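Local coordinates for protein HTH-type transcriptional regulator yiaJ (Escherichia coli, PDB 1YSQ) that represses transcription of the yiaKLMNOPQRS operon, which may serve 2,3-diketo-L-gulonate use, and is represented here by its C-terminal IclR-type effector domain, at residues 150-155 with 163-168. Numbering follows the deposited sequence.
Sequences ISLSTS and KNLLKP. With PO4 (phosphate ion), chain C.
The side chain of Leu-165 on the long helix 162-182 packs against Leu-152 near the end of strand 146-153, while Ile-150 approaches the helix backbone, an apolar helix-on-sheet contact without a hydrogen bond between the two segments. Between these segments, Leu-165 is the helix residue that meets the strand; its neighbour Leu-166 touches the sheet elsewhere, at Ile-133 and Val-135. The leucines of the pair reach for each other tip to tip, and their CD1 methyls meet at 3.6 Å. For Leu-152 this reach depends on a chi1 of 71°, which lodges CG between the backbone N and the carbonyl carbon. Ile-150, two residues earlier on the same face of the strand, extends its CD1 to the helix backbone, 4.2 Å from the carbonyl O of Leu-165. The patch continues beyond these segments: Leu-165 also touches Ile-133 of the neighbouring strand, Thr-25 of helix 8-25 and Val-160, while Leu-152 touches Leu-157 of helix 154-160.

Ser-153, where the strand gives way to helix 154-160, plays a different part. It is the N-cap of that helix, its OG bonding to the backbone N of Arg-156, and it also holds a phosphate ion, probably from the crystallisation liquor. A single phosphate oxygen, O2, is gripped twice: by the backbone N of Ser-153 at 2.9 Å, with an N-H...O angle of 155°, and by its OG at a very short 2.5 Å. The backbone N atoms of Met-51 and Leu-52 also bond to the ion. Strand 146-153 leads through the short helix 154-160 into helix 162-182, which lies against the antiparallel sheet, as in the GAF-like effector domains of IclR regulators.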
loop_
_atom_site.group_PDB
_atom_site.type_symbol
_atom_site.label_atom_id
_atom_site.label_comp_id
_atom_site.label_asym_id
_atom_site.label_seq_id
_atom_site.Cartn_x
_atom_site.Cartn_y
_atom_site.Cartn_z
ATOM N N ILE A 150 -5.807 0.297 -2.189
ATOM C CA ILE A 150 -7.216 -0.083 -2.245
ATOM C C ILE A 150 -7.301 -1.565 -1.911
ATOM O O ILE A 150 -6.584 -2.365 -2.519
ATOM C CB ILE A 150 -7.807 0.155 -3.671
ATOM C CG1 ILE A 150 -7.790 1.648 -4.036
ATOM C CG2 ILE A 150 -9.228 -0.446 -3.755
ATOM C CD1 ILE A 150 -8.216 1.967 -5.518
ATOM N N SER A 151 -8.168 -1.948 -0.962
ATOM C CA SER A 151 -8.387 -3.372 -0.678
ATOM C C SER A 151 -9.747 -3.759 -1.220
ATOM O O SER A 151 -10.700 -2.975 -1.141
ATOM C CB SER A 151 -8.362 -3.689 0.835
ATOM O OG SER A 151 -7.286 -3.062 1.522
ATOM N N LEU A 152 -9.835 -4.975 -1.756
ATOM C CA LEU A 152 -11.083 -5.489 -2.302
ATOM C C LEU A 152 -10.973 -7.001 -2.436
ATOM O O LEU A 152 -9.876 -7.554 -2.307
ATOM C CB LEU A 152 -11.404 -4.833 -3.658
ATOM C CG LEU A 152 -10.567 -5.191 -4.894
ATOM C CD1 LEU A 152 -11.279 -4.677 -6.152
ATOM C CD2 LEU A 152 -9.150 -4.642 -4.835
ATOM N N SER A 153 -12.100 -7.673 -2.680
ATOM C CA SER A 153 -12.078 -9.116 -2.902
ATOM C C SER A 153 -11.345 -9.443 -4.207
ATOM O O SER A 153 -11.453 -8.714 -5.209
ATOM C CB SER A 153 -13.499 -9.707 -2.941
ATOM O OG SER A 153 -14.222 -9.193 -4.047
ATOM N N THR A 154 -10.603 -10.549 -4.186
ATOM C CA THR A 154 -9.890 -11.018 -5.365
ATOM C C THR A 154 -10.882 -11.221 -6.515
ATOM O O THR A 154 -10.593 -10.907 -7.670
ATOM C CB THR A 154 -9.217 -12.338 -5.043
ATOM O OG1 THR A 154 -8.380 -12.156 -3.896
ATOM C CG2 THR A 154 -8.257 -12.740 -6.175
ATOM N N SER A 155 -12.051 -11.733 -6.146
ATOM C CA SER A 155 -13.151 -11.963 -7.057
ATOM C C SER A 155 -13.530 -10.675 -7.781
ATOM O O SER A 155 -13.640 -10.654 -9.019
ATOM C CB SER A 155 -14.342 -12.491 -6.271
ATOM O OG SER A 155 -15.244 -13.085 -7.162
ATOM N N LYS A 163 -5.490 -2.542 -13.677
ATOM C CA LYS A 163 -5.158 -1.299 -14.346
ATOM C C LYS A 163 -6.328 -0.336 -14.314
ATOM O O LYS A 163 -6.135 0.875 -14.203
ATOM C CB LYS A 163 -4.670 -1.554 -15.777
ATOM C CG LYS A 163 -3.262 -2.185 -15.854
ATOM C CD LYS A 163 -2.187 -1.350 -15.127
ATOM C CE LYS A 163 -0.754 -1.899 -15.348
ATOM N NZ LYS A 163 -0.040 -2.230 -14.079
ATOM N N ASN A 164 -7.546 -0.874 -14.393
ATOM C CA ASN A 164 -8.740 -0.048 -14.312
ATOM C C ASN A 164 -8.805 0.726 -12.994
ATOM O O ASN A 164 -9.110 1.920 -12.994
ATOM C CB ASN A 164 -10.010 -0.882 -14.523
ATOM C CG ASN A 164 -10.196 -1.304 -15.978
ATOM O OD1 ASN A 164 -9.707 -0.641 -16.897
ATOM N ND2 ASN A 164 -10.879 -2.417 -16.190
ATOM N N LEU A 165 -8.505 0.050 -11.882
ATOM C CA LEU A 165 -8.529 0.684 -10.569
ATOM C C LEU A 165 -7.242 1.466 -10.285
ATOM O O LEU A 165 -7.250 2.443 -9.535
ATOM C CB LEU A 165 -8.753 -0.371 -9.483
ATOM C CG LEU A 165 -10.192 -0.827 -9.249
ATOM C CD1 LEU A 165 -10.204 -2.028 -8.298
ATOM C CD2 LEU A 165 -11.062 0.320 -8.683
ATOM N N LEU A 166 -6.137 1.036 -10.891
ATOM C CA LEU A 166 -4.856 1.686 -10.660
ATOM C C LEU A 166 -4.868 3.143 -11.136
ATOM O O LEU A 166 -4.246 4.021 -10.528
ATOM C CB LEU A 166 -3.719 0.879 -11.318
ATOM C CG LEU A 166 -2.285 1.388 -11.246
ATOM C CD1 LEU A 166 -1.866 1.613 -9.800
ATOM C CD2 LEU A 166 -1.352 0.372 -11.902
ATOM N N LYS A 167 -5.595 3.406 -12.217
ATOM C CA LYS A 167 -5.651 4.763 -12.743
ATOM C C LYS A 167 -6.122 5.843 -11.733
ATOM O O LYS A 167 -5.371 6.789 -11.496
ATOM C CB LYS A 167 -6.418 4.828 -14.059
ATOM C CG LYS A 167 -6.213 6.140 -14.787
ATOM C CD LYS A 167 -6.962 6.132 -16.093
ATOM C CE LYS A 167 -7.740 7.412 -16.259
ATOM N NZ LYS A 167 -7.035 8.270 -17.231
ATOM N N PRO A 168 -7.324 5.742 -11.156
ATOM C CA PRO A 168 -7.749 6.725 -10.140
ATOM C C PRO A 168 -6.896 6.658 -8.872
ATOM O O PRO A 168 -6.681 7.677 -8.219
ATOM C CB PRO A 168 -9.211 6.337 -9.836
ATOM C CG PRO A 168 -9.339 4.914 -10.302
ATOM C CD PRO A 168 -8.392 4.765 -11.457
HETATM P P PO4 C . -15.770 -5.753 -3.029
HETATM O O1 PO4 C . -17.089 -6.386 -2.678
HETATM O O2 PO4 C . -14.770 -6.826 -3.328
HETATM O O3 PO4 C . -16.019 -4.836 -4.188
HETATM O O4 PO4 C . -15.258 -4.911 -1.877
#